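Local structure of CheQ (Campylobacter jejuni subsp. jejuni, 6A51) at residues A[26-31]-A[77-82]. The protein probably acts as a regulator that, together with CheP, controls transcription of the core chemotaxis operon cheVAW. Numbering follows the deposited sequence.
Sequences HYILNA and RQCSGL
Ile28 and Cys79 meet flank to flank where strand 27-29 passes the loop that follows helix 73-77. The CG2 methyl makes the nearest approach, Ile28 CG2 lying 3.9 Å from Cys79 CB, while the longer arm of the isoleucine runs on beside the sulfur and brings Ile28 CD1 to 4.0 Å from Cys79 SG. With chi1 at 64°, CG1 is wedged between the main-chain N and C and CG2 is set against Cys79 CB; the same torsion, together with an extended chi2 of -168°, carries CD1 to the sulfur. Cys79 points its CB at the strand.

Leu82, three residues on, aims at the strand's backbone instead of a side chain. Its CD1 methyl comes 3.3 Å from Tyr27 O and also lies against Ile28 CA, 4.0 Å away; its other methyl, CD2, is turned away from that carbonyl. Between the Ile28–Cys79 contact and the Leu82 methyl sits a water. It accepts from Leu29 N at 3.1 Å and donates to Ser80 O at 2.9 Å, a polar bridge that satisfies a strand amide and a loop carbonyl the two backbones do not bring together directly; the chains stay 6.7 Å apart from Ile28 CA to Cys79 CA.

The phenol ring of Tyr27 extends off the far side from the loop and packs edge-to-face with His64. Strand 27-29 is an outermost strand of the mixed sheet, paired with strand 62-64 through Ile28 and Leu63, and it runs straight into helix 30-37, whose Phe33 touches both Ile28 and Cys79 and whose Glu32 accepts from the amide of Ser80. Beyond the loop, Ile119 of strand 116-119 meets Leu29, Ser80 and Leu82, joining this contact to the three-stranded antiparallel sheet that strand 85-87 enters.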
loop_
_atom_site.group_PDB
_atom_site.type_symbol
_atom_site.label_atom_id
_atom_site.label_comp_id
_atom_site.label_asym_id
_atom_site.label_seq_id
_atom_site.Cartn_x
_atom_site.Cartn_y
_atom_site.Cartn_z
ATOM N N HIS A 26 2.476 -11.243 1.452
ATOM C CA HIS A 26 1.888 -12.544 1.195
ATOM C C HIS A 26 0.823 -12.536 0.087
ATOM O O HIS A 26 0.082 -13.514 -0.012
ATOM C CB HIS A 26 1.278 -13.074 2.494
ATOM C CG HIS A 26 2.263 -13.181 3.613
ATOM N ND1 HIS A 26 3.546 -13.653 3.427
ATOM C CD2 HIS A 26 2.157 -12.877 4.928
ATOM C CE1 HIS A 26 4.189 -13.632 4.579
ATOM N NE2 HIS A 26 3.370 -13.165 5.506
ATOM N N TYR A 27 0.718 -11.496 -0.737
ATOM C CA TYR A 27 -0.377 -11.377 -1.687
ATOM C C TYR A 27 0.143 -11.028 -3.070
ATOM O O TYR A 27 1.204 -10.417 -3.227
ATOM C CB TYR A 27 -1.390 -10.292 -1.275
ATOM C CG TYR A 27 -2.218 -10.614 -0.054
ATOM C CD1 TYR A 27 -1.790 -10.258 1.216
ATOM C CD2 TYR A 27 -3.442 -11.254 -0.172
ATOM C CE1 TYR A 27 -2.558 -10.532 2.339
ATOM C CE2 TYR A 27 -4.213 -11.541 0.947
ATOM C CZ TYR A 27 -3.772 -11.173 2.199
ATOM O OH TYR A 27 -4.547 -11.466 3.312
ATOM N N ILE A 28 -0.646 -11.389 -4.082
ATOM C CA ILE A 28 -0.430 -10.917 -5.442
ATOM C C ILE A 28 -1.700 -10.224 -5.917
ATOM O O ILE A 28 -2.803 -10.461 -5.417
ATOM C CB ILE A 28 -0.048 -12.047 -6.417
ATOM C CG1 ILE A 28 -1.205 -13.036 -6.532
ATOM C CG2 ILE A 28 1.225 -12.751 -5.959
ATOM C CD1 ILE A 28 -0.838 -14.298 -7.223
ATOM N N LEU A 29 -1.527 -9.352 -6.895
ATOM C CA LEU A 29 -2.640 -8.599 -7.435
ATOM C C LEU A 29 -3.409 -9.470 -8.430
ATOM O O LEU A 29 -2.816 -10.060 -9.336
ATOM C CB LEU A 29 -2.102 -7.337 -8.092
ATOM C CG LEU A 29 -3.060 -6.320 -8.673
ATOM C CD1 LEU A 29 -3.693 -5.512 -7.572
ATOM C CD2 LEU A 29 -2.281 -5.419 -9.611
ATOM N N ASN A 30 -4.727 -9.575 -8.250
ATOM C CA ASN A 30 -5.509 -10.443 -9.125
ATOM C C ASN A 30 -5.483 -9.939 -10.561
ATOM O O ASN A 30 -5.408 -10.738 -11.502
ATOM C CB ASN A 30 -6.951 -10.551 -8.622
ATOM C CG ASN A 30 -7.841 -11.374 -9.562
ATOM O OD1 ASN A 30 -7.588 -12.560 -9.808
ATOM N ND2 ASN A 30 -8.887 -10.745 -10.086
ATOM N N ALA A 31 -5.533 -8.615 -10.740
ATOM C CA ALA A 31 -5.499 -8.011 -12.070
ATOM C C ALA A 31 -4.304 -8.489 -12.880
ATOM O O ALA A 31 -4.396 -8.649 -14.103
ATOM C CB ALA A 31 -5.472 -6.486 -11.953
ATOM N N ARG A 77 4.674 -17.493 -10.092
ATOM C CA ARG A 77 6.091 -17.143 -10.037
ATOM C C ARG A 77 6.437 -15.933 -10.898
ATOM O O ARG A 77 7.435 -15.265 -10.624
ATOM C CB ARG A 77 6.955 -18.347 -10.432
ATOM C CG ARG A 77 7.146 -19.369 -9.298
ATOM C CD ARG A 77 8.035 -20.557 -9.702
ATOM N NE ARG A 77 7.543 -21.252 -10.896
ATOM C CZ ARG A 77 6.787 -22.353 -10.878
ATOM N NH1 ARG A 77 6.422 -22.901 -9.720
ATOM N NH2 ARG A 77 6.392 -22.910 -12.026
ATOM N N GLN A 78 5.632 -15.607 -11.903
ATOM C CA GLN A 78 5.877 -14.424 -12.712
ATOM C C GLN A 78 5.089 -13.207 -12.251
ATOM O O GLN A 78 5.029 -12.215 -12.982
ATOM C CB GLN A 78 5.572 -14.710 -14.185
ATOM C CG GLN A 78 4.227 -15.323 -14.442
ATOM C CD GLN A 78 4.175 -16.039 -15.777
ATOM O OE1 GLN A 78 3.680 -17.170 -15.878
ATOM N NE2 GLN A 78 4.696 -15.383 -16.815
ATOM N N CYS A 79 4.486 -13.250 -11.063
ATOM C CA CYS A 79 3.763 -12.095 -10.533
ATOM C C CYS A 79 4.696 -11.164 -9.765
ATOM O O CYS A 79 5.607 -11.614 -9.055
ATOM C CB CYS A 79 2.623 -12.533 -9.614
ATOM S SG CYS A 79 1.052 -12.887 -10.441
ATOM N N SER A 80 4.440 -9.864 -9.889
ATOM C CA SER A 80 5.237 -8.872 -9.179
ATOM C C SER A 80 5.185 -9.077 -7.667
ATOM O O SER A 80 4.131 -9.374 -7.092
ATOM C CB SER A 80 4.743 -7.475 -9.513
ATOM O OG SER A 80 4.752 -7.275 -10.909
ATOM N N GLY A 81 6.336 -8.910 -7.025
ATOM C CA GLY A 81 6.385 -8.925 -5.577
ATOM C C GLY A 81 5.856 -7.631 -4.981
ATOM O O GLY A 81 5.884 -6.563 -5.596
ATOM N N LEU A 82 5.345 -7.736 -3.761
ATOM C CA LEU A 82 4.749 -6.577 -3.113
ATOM C C LEU A 82 5.223 -6.441 -1.669
ATOM O O LEU A 82 4.511 -5.850 -0.849
ATOM C CB LEU A 82 3.218 -6.672 -3.178
ATOM C CG LEU A 82 2.567 -6.683 -4.564
ATOM C CD1 LEU A 82 1.176 -7.320 -4.502
ATOM C CD2 LEU A 82 2.473 -5.267 -5.094
HETATM O O HOH W 1 1.342 -9.369 -8.028
#